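Long-range contacts in pre-crRNA processing endonuclease (Streptococcus mutans, PDB 4R0J), which probably cleaves precursor CRISPR RNA as a Cas5 protein of subtype I-C, a step in bacterial defence against viruses and plasmids: residues Ser8-Ala13 / Leu100-Phe105; Ile70-His75 / Ser92-Val97. One frame throughout, in Å; residues are numbered along the deposited sequence. Where two conformers were deposited one is given.

A small Cas5-family chain illustrates how one kind of antiparallel strand pairing takes on different chemistry at different depths. Contact 1 lies inside the eight-stranded sheet, where strand 97-107 runs between strands 11-17 and 57-66; nine of its twelve touching residues are buried, and phenylalanines fill the side that meets helix 120-132. Contact 2 belongs to a separate three-stranded sheet near the surface, where 72-75 is an outermost strand and polar side chains and bridging waters predominate. The two are continuous in the chain, since it turns a corner at Asp96 and passes directly from strand 91-95 into strand 97-107, yet their centres stand about 26 Å apart.

Contact 1 (Ser8-Ala13 / Leu100-Phe105); sequences SRNFYA and LVKFHF
Phe11 and Ala13 pair with Phe103 and Val101 as antiparallel hydrogen-bonded pairs, the short axes 4.8 Å apart at 157°, within the main antiparallel sheet of this Cas5-family fold. Phe11 N to Phe103 O, at 2.7 Å, is nearly straight. On the face carrying Phe11, Phe103 and Ala13, the CB of Phe11 sits over the Phe103 ring, 3.8 Å from its centroid, a CH-pi contact. The two ring planes are inclined by only 28° but the rings scarcely overlap, and helix 120-132 packs against them through Met127 and Ile131. Ahead of the strand, Ser8 CB stands over the centre of the Phe105 ring. The Ser8 hydroxyl, turned back over its own main chain (chi1 76°), accepts from Phe105 N through OG at 2.8 Å and donates to Arg9 O, so two bonds grip it. The other face is more polar. Lys102, extended throughout, lies beside Tyr12 and points the same way, its CG 3.7 Å from Tyr12 CE2, while its CE meets the amide of Asn10. One water joins Asn10 OD1 to His104 ND1; another, in the plane of the Tyr12 ring, lies 2.7 Å from Tyr12 OH and accepts from Lys102 NZ.

Contact 2 (Ile70-His75 / Ser92-Val97); sequences IQTELH and SYLSDV
His75 and Tyr93 meet at one end of an antiparallel strand pair, 72-75 against 92-95, in the small three-stranded sheet of this Cas5-family protein. Their side chains cross at about a right angle, with the ring planes inclined at 67°. His75 CD2 reaches the edge of the Tyr93 ring, 3.3 Å from Tyr93 CD2, although the imidazole is poorly ordered. In the modelled position NE2 of His75 donates to Glu73 OE2, which lies in the imidazole plane, whereas the donor approaches from above the carboxylate plane. Glu73 gets there by setting CG between its backbone N and carbonyl carbon (chi1 56°), and the rest of the chain then rises from the face it shares with Tyr93, bringing the carboxylate up to the imidazole. Arg19 of the neighbouring strand makes a cation-pi contact with Tyr93 and a long, weak ion pair with Glu73.

Backbone bonds run both ways between Glu73 and Tyr93, with Glu73 N to Tyr93 O at 2.9 Å. Farther along, Ser95 N reaches Gln71 O from above the carbonyl plane. At the Thr72-Leu94 pair the side chains diverge, but Leu94 CD2 returns to touch Thr72 CG2 and Ile70 CG2, each at 3.9 Å, crossing both side chains obliquely in a small apolar patch. Waters bridge the two segments at several other points. The hydroxyls of Thr72 and Ser92 share a water, and another accepts from Gln71 N and lies 2.9 Å from Ser95 O. Where the chain turns at Asp96, the side-chain oxygen OE1 of Gln71 meets two waters, one also bound to Asp96 O at 2.8 Å and the other donating to Asp96 OD2 at 2.9 Å.

Contact 1 (Ser8-Ala13 / Leu100-Phe105)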
ATOM      1  N   SER A   8      10.421   9.483  -9.548  1.00 36.13           N
ATOM      2  CA  SER A   8      11.556   8.710  -9.070  1.00 34.57           C
ATOM      3  C   SER A   8      11.631   7.376  -9.815  1.00 36.65           C
ATOM      4  O   SER A   8      10.708   6.992 -10.546  1.00 36.03           O
ATOM      5  CB  SER A   8      11.414   8.418  -7.575  1.00 31.07           C
ATOM      6  OG  SER A   8      10.460   7.384  -7.337  1.00 31.20           O
ATOM      7  N   ARG A   9      12.750   6.689  -9.620  1.00 36.08           N
ATOM      8  CA  ARG A   9      12.834   5.317 -10.090  0.67 39.17           C
ATOM      9  C   ARG A   9      11.771   4.468  -9.387  1.00 37.86           C
ATOM     10  O   ARG A   9      11.200   4.847  -8.368  1.00 35.77           O
ATOM     11  CB  ARG A   9      14.232   4.736  -9.867  0.67 40.59           C
ATOM     12  CG  ARG A   9      14.565   4.413  -8.420  0.67 39.88           C
ATOM     13  CD  ARG A   9      15.896   3.689  -8.331  0.67 44.57           C
ATOM     14  NE  ARG A   9      16.248   3.292  -6.968  0.67 48.57           N
ATOM     15  CZ  ARG A   9      15.857   2.161  -6.383  0.67 48.55           C
ATOM     16  NH1 ARG A   9      15.072   1.299  -7.025  0.67 44.31           N
ATOM     17  NH2 ARG A   9      16.249   1.893  -5.145  0.67 47.36           N
ATOM     18  N   ASN A  10      11.443   3.325  -9.992  1.00 33.18           N
ATOM     19  CA  ASN A  10      10.533   2.421  -9.313  1.00 32.70           C
ATOM     20  C   ASN A  10      11.300   1.827  -8.141  1.00 29.77           C
ATOM     21  O   ASN A  10      12.481   1.479  -8.277  1.00 39.64           O
ATOM     22  CB  ASN A  10      10.070   1.298 -10.246  1.00 36.70           C
ATOM     23  CG  ASN A  10       8.975   1.741 -11.194  1.00 42.68           C
ATOM     24  OD1 ASN A  10       8.033   2.429 -10.796  1.00 37.24           O
ATOM     25  ND2 ASN A  10       9.088   1.340 -12.458  1.00 46.99           N
ATOM     26  N   PHE A  11      10.635   1.722  -7.001  1.00 32.03           N
ATOM     27  CA  PHE A  11      11.189   1.059  -5.839  1.00 29.99           C
ATOM     28  C   PHE A  11      10.384  -0.190  -5.575  1.00 29.72           C
ATOM     29  O   PHE A  11       9.187  -0.245  -5.880  1.00 32.89           O
ATOM     30  CB  PHE A  11      11.101   1.965  -4.613  1.00 30.72           C
ATOM     31  CG  PHE A  11      12.021   3.144  -4.675  1.00 32.29           C
ATOM     32  CD1 PHE A  11      13.355   3.014  -4.330  1.00 33.43           C
ATOM     33  CD2 PHE A  11      11.556   4.383  -5.083  1.00 36.90           C
ATOM     34  CE1 PHE A  11      14.215   4.109  -4.385  1.00 38.11           C
ATOM     35  CE2 PHE A  11      12.408   5.481  -5.134  1.00 35.66           C
ATOM     36  CZ  PHE A  11      13.740   5.340  -4.792  1.00 39.44           C
ATOM     37  N   TYR A  12      11.036  -1.179  -4.979  1.00 30.10           N
ATOM     38  CA  TYR A  12      10.370  -2.433  -4.656  1.00 32.66           C
ATOM     39  C   TYR A  12      10.632  -2.831  -3.214  1.00 27.80           C
ATOM     40  O   TYR A  12      11.784  -2.913  -2.780  1.00 35.22           O
ATOM     41  CB  TYR A  12      10.843  -3.542  -5.599  1.00 30.33           C
ATOM     42  CG  TYR A  12      10.708  -3.188  -7.064  1.00 35.73           C
ATOM     43  CD1 TYR A  12      11.706  -2.483  -7.718  1.00 32.85           C
ATOM     44  CD2 TYR A  12       9.577  -3.548  -7.789  1.00 38.77           C
ATOM     45  CE1 TYR A  12      11.592  -2.148  -9.050  1.00 39.99           C
ATOM     46  CE2 TYR A  12       9.455  -3.218  -9.133  1.00 38.18           C
ATOM     47  CZ  TYR A  12      10.462  -2.513  -9.751  1.00 37.78           C
ATOM     48  OH  TYR A  12      10.367  -2.165 -11.072  1.00 44.00           O
ATOM     49  N   ALA A  13       9.555  -3.112  -2.494  1.00 26.50           N
ATOM     50  CA  ALA A  13       9.633  -3.490  -1.092  1.00 30.23           C
ATOM     51  C   ALA A  13       8.868  -4.775  -0.843  1.00 33.82           C
ATOM     52  O   ALA A  13       7.802  -4.999  -1.415  1.00 33.62           O
ATOM     53  CB  ALA A  13       9.075  -2.386  -0.219  1.00 27.83           C
ATOM     54  N   LEU A 100       4.539  -7.858  -2.045  1.00 21.59           N
ATOM     55  CA  LEU A 100       5.601  -7.175  -2.773  1.00 24.34           C
ATOM     56  C   LEU A 100       4.977  -5.916  -3.357  1.00 25.75           C
ATOM     57  O   LEU A 100       3.952  -5.981  -4.041  1.00 23.32           O
ATOM     58  CB  LEU A 100       6.149  -8.069  -3.882  1.00 26.21           C
ATOM     59  CG  LEU A 100       6.432  -9.533  -3.520  1.00 26.96           C
ATOM     60  CD1 LEU A 100       6.956 -10.304  -4.745  1.00 28.88           C
ATOM     61  CD2 LEU A 100       7.413  -9.623  -2.348  1.00 28.70           C
ATOM     62  N   VAL A 101       5.580  -4.765  -3.073  1.00 24.31           N
ATOM     63  CA  VAL A 101       4.993  -3.494  -3.477  1.00 21.58           C
ATOM     64  C   VAL A 101       5.897  -2.754  -4.450  1.00 26.32           C
ATOM     65  O   VAL A 101       7.105  -2.653  -4.240  1.00 33.33           O
ATOM     66  CB  VAL A 101       4.710  -2.590  -2.270  1.00 27.12           C
ATOM     67  CG1 VAL A 101       4.044  -1.313  -2.742  1.00 28.58           C
ATOM     68  CG2 VAL A 101       3.800  -3.316  -1.284  1.00 26.71           C
ATOM     69  N   LYS A 102       5.299  -2.267  -5.531  1.00 24.22           N
ATOM     70  CA  LYS A 102       6.007  -1.443  -6.506  1.00 22.74           C
ATOM     71  C   LYS A 102       5.477  -0.018  -6.396  1.00 28.64           C
ATOM     72  O   LYS A 102       4.262   0.218  -6.453  1.00 25.36           O
ATOM     73  CB  LYS A 102       5.787  -1.993  -7.913  1.00 26.77           C
ATOM     74  CG  LYS A 102       6.380  -1.154  -9.031  1.00 25.98           C
ATOM     75  CD  LYS A 102       6.076  -1.758 -10.409  1.00 32.47           C
ATOM     76  CE  LYS A 102       6.531  -0.832 -11.528  1.00 41.70           C
ATOM     77  NZ  LYS A 102       6.172  -1.382 -12.878  1.00 43.21           N
ATOM     78  N   PHE A 103       6.385   0.934  -6.222  1.00 26.51           N
ATOM     79  CA  PHE A 103       5.974   2.309  -6.007  1.00 26.17           C
ATOM     80  C   PHE A 103       7.059   3.269  -6.464  1.00 28.63           C
ATOM     81  O   PHE A 103       8.194   2.872  -6.746  1.00 26.95           O
ATOM     82  CB  PHE A 103       5.613   2.559  -4.531  1.00 25.43           C
ATOM     83  CG  PHE A 103       6.785   2.500  -3.594  1.00 28.49           C
ATOM     84  CD1 PHE A 103       7.283   1.284  -3.153  1.00 28.44           C
ATOM     85  CD2 PHE A 103       7.389   3.672  -3.153  1.00 26.41           C
ATOM     86  CE1 PHE A 103       8.367   1.237  -2.283  1.00 28.73           C
ATOM     87  CE2 PHE A 103       8.474   3.630  -2.285  1.00 28.40           C
ATOM     88  CZ  PHE A 103       8.956   2.415  -1.847  1.00 29.17           C
ATOM     89  N   HIS A 104       6.694   4.540  -6.540  1.00 27.30           N
ATOM     90  CA  HIS A 104       7.641   5.579  -6.902  1.00 24.51           C
ATOM     91  C   HIS A 104       7.147   6.827  -6.217  1.00 24.85           C
ATOM     92  O   HIS A 104       6.080   6.813  -5.607  1.00 26.81           O
ATOM     93  CB  HIS A 104       7.678   5.785  -8.418  1.00 27.08           C
ATOM     94  CG  HIS A 104       6.384   6.270  -9.003  1.00 32.35           C
ATOM     95  ND1 HIS A 104       5.402   5.412  -9.460  1.00 31.32           N
ATOM     96  CD2 HIS A 104       5.919   7.525  -9.220  1.00 30.76           C
ATOM     97  CE1 HIS A 104       4.386   6.121  -9.927  1.00 32.68           C
ATOM     98  NE2 HIS A 104       4.676   7.405  -9.796  1.00 31.98           N
ATOM     99  N   PHE A 105       7.923   7.903  -6.299  1.00 26.81           N
ATOM    100  CA  PHE A 105       7.418   9.180  -5.810  1.00 25.24           C
ATOM    101  C   PHE A 105       7.504  10.273  -6.866  1.00 23.97           C
ATOM    102  O   PHE A 105       8.250  10.163  -7.845  1.00 29.13           O
ATOM    103  CB  PHE A 105       8.052   9.616  -4.471  1.00 26.64           C
ATOM    104  CG  PHE A 105       9.547   9.822  -4.506  1.00 27.32           C
ATOM    105  CD1 PHE A 105      10.100  11.033  -4.934  1.00 28.83           C
ATOM    106  CD2 PHE A 105      10.405   8.839  -4.030  1.00 27.24           C
ATOM    107  CE1 PHE A 105      11.481  11.236  -4.932  1.00 29.23           C
ATOM    108  CE2 PHE A 105      11.778   9.035  -4.015  1.00 29.55           C
ATOM    109  CZ  PHE A 105      12.321  10.242  -4.462  1.00 30.48           C
TER
HETATM  110  O   HOH W   1       5.698   2.578  -9.311  1.00 32.63           O
HETATM  111  O   HOH W   2       8.594  -3.346 -12.747  1.00 45.55           O

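Contact 2 (Ile70-His75 / Ser92-Val97)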
ATOM      1  N   ILE A  70      -4.408 -16.413   0.966  1.00 23.09           N
ATOM      2  CA  ILE A  70      -5.199 -15.618   1.891  1.00 25.55           C
ATOM      3  C   ILE A  70      -5.763 -16.538   2.975  1.00 24.61           C
ATOM      4  O   ILE A  70      -6.434 -17.531   2.680  1.00 26.67           O
ATOM      5  CB  ILE A  70      -6.351 -14.927   1.143  1.00 23.39           C
ATOM      6  CG1 ILE A  70      -5.791 -13.887   0.160  1.00 23.69           C
ATOM      7  CG2 ILE A  70      -7.339 -14.303   2.116  1.00 31.74           C
ATOM      8  CD1 ILE A  70      -6.791 -13.433  -0.881  1.00 31.07           C
ATOM      9  N   GLN A  71      -5.447 -16.215   4.227  1.00 25.83           N
ATOM     10  CA  GLN A  71      -5.952 -16.962   5.364  1.00 24.65           C
ATOM     11  C   GLN A  71      -6.404 -15.940   6.385  1.00 22.83           C
ATOM     12  O   GLN A  71      -5.777 -14.894   6.533  1.00 28.33           O
ATOM     13  CB  GLN A  71      -4.837 -17.776   6.001  1.00 32.11           C
ATOM     14  CG  GLN A  71      -4.268 -18.882   5.151  1.00 41.63           C
ATOM     15  CD  GLN A  71      -3.266 -19.703   5.929  1.00 53.06           C
ATOM     16  OE1 GLN A  71      -2.125 -19.287   6.129  1.00 52.05           O
ATOM     17  NE2 GLN A  71      -3.697 -20.866   6.402  1.00 56.53           N
ATOM     18  N   THR A  72      -7.475 -16.245   7.105  1.00 28.51           N
ATOM     19  CA  THR A  72      -7.884 -15.366   8.194  1.00 27.48           C
ATOM     20  C   THR A  72      -8.036 -16.180   9.459  1.00 29.84           C
ATOM     21  O   THR A  72      -8.024 -17.414   9.434  1.00 30.69           O
ATOM     22  CB  THR A  72      -9.193 -14.603   7.880  1.00 30.49           C
ATOM     23  OG1 THR A  72     -10.180 -15.519   7.382  1.00 34.22           O
ATOM     24  CG2 THR A  72      -8.935 -13.530   6.819  1.00 34.82           C
ATOM     25  N   GLU A  73      -8.158 -15.485  10.578  1.00 32.93           N
ATOM     26  CA  GLU A  73      -8.395 -16.152  11.835  1.00 37.51           C
ATOM     27  C   GLU A  73      -9.229 -15.224  12.697  1.00 40.56           C
ATOM     28  O   GLU A  73      -9.057 -14.003  12.650  1.00 40.18           O
ATOM     29  CB  GLU A  73      -7.074 -16.510  12.509  1.00 51.02           C
ATOM     30  CG  GLU A  73      -6.149 -15.332  12.737  1.00 58.08           C
ATOM     31  CD  GLU A  73      -4.940 -15.722  13.554  1.00 73.12           C
ATOM     32  OE1 GLU A  73      -4.323 -16.761  13.232  1.00 76.63           O
ATOM     33  OE2 GLU A  73      -4.621 -15.008  14.528  1.00 76.37           O
ATOM     34  N   LEU A  74     -10.145 -15.806  13.461  1.00 44.31           N
ATOM     35  CA  LEU A  74     -11.076 -15.033  14.266  1.00 51.22           C
ATOM     36  C   LEU A  74     -10.511 -14.757  15.648  1.00 61.99           C
ATOM     37  O   LEU A  74      -9.731 -15.547  16.181  1.00 58.78           O
ATOM     38  CB  LEU A  74     -12.406 -15.774  14.404  1.00 59.45           C
ATOM     39  CG  LEU A  74     -13.610 -15.262  13.615  1.00 63.55           C
ATOM     40  CD1 LEU A  74     -14.821 -16.147  13.884  1.00 62.65           C
ATOM     41  CD2 LEU A  74     -13.919 -13.823  13.984  1.00 67.30           C
ATOM     42  N   HIS A  75     -10.910 -13.623  16.213  1.00 68.61           N
ATOM     43  CA  HIS A  75     -10.595 -13.285  17.592  1.00 75.27           C
ATOM     44  C   HIS A  75     -11.722 -12.422  18.136  1.00 78.32           C
ATOM     45  O   HIS A  75     -12.147 -11.465  17.489  1.00 73.36           O
ATOM     46  CB  HIS A  75      -9.265 -12.540  17.683  1.00 81.04           C
ATOM     47  CG  HIS A  75      -8.093 -13.334  17.193  1.00 80.80           C
ATOM     48  ND1 HIS A  75      -7.413 -14.226  17.995  1.00 83.10           N
ATOM     49  CD2 HIS A  75      -7.481 -13.369  15.987  1.00 73.58           C
ATOM     50  CE1 HIS A  75      -6.432 -14.777  17.301  1.00 79.47           C
ATOM     51  NE2 HIS A  75      -6.451 -14.274  16.081  1.00 73.07           N
ATOM     52  N   SER A  92     -11.801 -10.531  12.636  1.00 46.79           N
ATOM     53  CA  SER A  92     -11.171 -11.454  11.700  1.00 40.85           C
ATOM     54  C   SER A  92      -9.901 -10.823  11.122  1.00 37.27           C
ATOM     55  O   SER A  92      -9.961  -9.817  10.415  1.00 39.43           O
ATOM     56  CB  SER A  92     -12.155 -11.819  10.585  1.00 44.72           C
ATOM     57  OG  SER A  92     -11.575 -12.709   9.643  1.00 45.51           O
ATOM     58  N   TYR A  93      -8.746 -11.402  11.442  1.00 34.85           N
ATOM     59  CA  TYR A  93      -7.465 -10.883  10.968  1.00 30.80           C
ATOM     60  C   TYR A  93      -6.932 -11.728   9.820  1.00 26.79           C
ATOM     61  O   TYR A  93      -7.152 -12.937   9.787  1.00 33.50           O
ATOM     62  CB  TYR A  93      -6.421 -11.007  12.065  1.00 30.29           C
ATOM     63  CG  TYR A  93      -6.584 -10.075  13.233  1.00 32.47           C
ATOM     64  CD1 TYR A  93      -6.046  -8.808  13.187  1.00 31.48           C
ATOM     65  CD2 TYR A  93      -7.233 -10.480  14.387  1.00 44.00           C
ATOM     66  CE1 TYR A  93      -6.161  -7.946  14.257  1.00 37.32           C
ATOM     67  CE2 TYR A  93      -7.358  -9.623  15.463  1.00 51.27           C
ATOM     68  CZ  TYR A  93      -6.821  -8.355  15.386  1.00 46.93           C
ATOM     69  OH  TYR A  93      -6.932  -7.482  16.448  1.00 47.56           O
ATOM     70  N   LEU A  94      -6.184 -11.109   8.914  1.00 24.98           N
ATOM     71  CA  LEU A  94      -5.364 -11.896   7.991  1.00 26.96           C
ATOM     72  C   LEU A  94      -4.198 -12.502   8.766  1.00 31.04           C
ATOM     73  O   LEU A  94      -3.748 -11.949   9.777  1.00 30.69           O
ATOM     74  CB  LEU A  94      -4.829 -11.040   6.848  1.00 25.87           C
ATOM     75  CG  LEU A  94      -5.810 -10.625   5.758  1.00 23.90           C
ATOM     76  CD1 LEU A  94      -5.226  -9.467   4.976  1.00 24.18           C
ATOM     77  CD2 LEU A  94      -6.084 -11.836   4.828  1.00 26.73           C
ATOM     78  N   SER A  95      -3.713 -13.641   8.282  1.00 28.05           N
ATOM     79  CA  SER A  95      -2.637 -14.358   8.940  1.00 32.38           C
ATOM     80  C   SER A  95      -1.531 -14.677   7.935  1.00 34.71           C
ATOM     81  O   SER A  95      -1.813 -15.033   6.784  1.00 30.82           O
ATOM     82  CB  SER A  95      -3.188 -15.656   9.541  1.00 47.89           C
ATOM     83  OG  SER A  95      -2.148 -16.562   9.857  1.00 51.34           O
ATOM     84  N   ASP A  96      -0.281 -14.553   8.381  1.00 29.94           N
ATOM     85  CA  ASP A  96       0.892 -14.944   7.595  1.00 32.78           C
ATOM     86  C   ASP A  96       0.904 -14.332   6.193  1.00 31.68           C
ATOM     87  O   ASP A  96       0.832 -15.046   5.182  1.00 29.28           O
ATOM     88  CB  ASP A  96       1.003 -16.476   7.536  1.00 34.17           C
ATOM     89  CG  ASP A  96       2.275 -16.950   6.836  1.00 55.69           C
ATOM     90  OD1 ASP A  96       3.214 -16.137   6.667  1.00 46.37           O
ATOM     91  OD2 ASP A  96       2.335 -18.145   6.454  1.00 63.42           O
ATOM     92  N   VAL A  97       1.007 -13.006   6.141  1.00 26.84           N
ATOM     93  CA  VAL A  97       0.942 -12.274   4.891  1.00 26.45           C
ATOM     94  C   VAL A  97       2.319 -11.863   4.385  1.00 22.92           C
ATOM     95  O   VAL A  97       3.251 -11.649   5.164  1.00 27.11           O
ATOM     96  CB  VAL A  97       0.042 -11.012   5.014  1.00 25.80           C
ATOM     97  CG1 VAL A  97      -1.346 -11.421   5.464  1.00 26.98           C
ATOM     98  CG2 VAL A  97       0.660  -9.989   5.984  1.00 25.85           C
TER
HETATM   99  O   HOH W   3      -2.867 -14.547   4.179  1.00 27.16           O
HETATM  100  O   HOH W   4      -0.626 -17.380   4.442  1.00 32.64           O
HETATM  101  O   HOH W   5       0.467 -20.146   7.463  1.00 44.17           O
HETATM  102  O   HOH W   6     -12.785 -15.123   9.333  1.00 42.50           O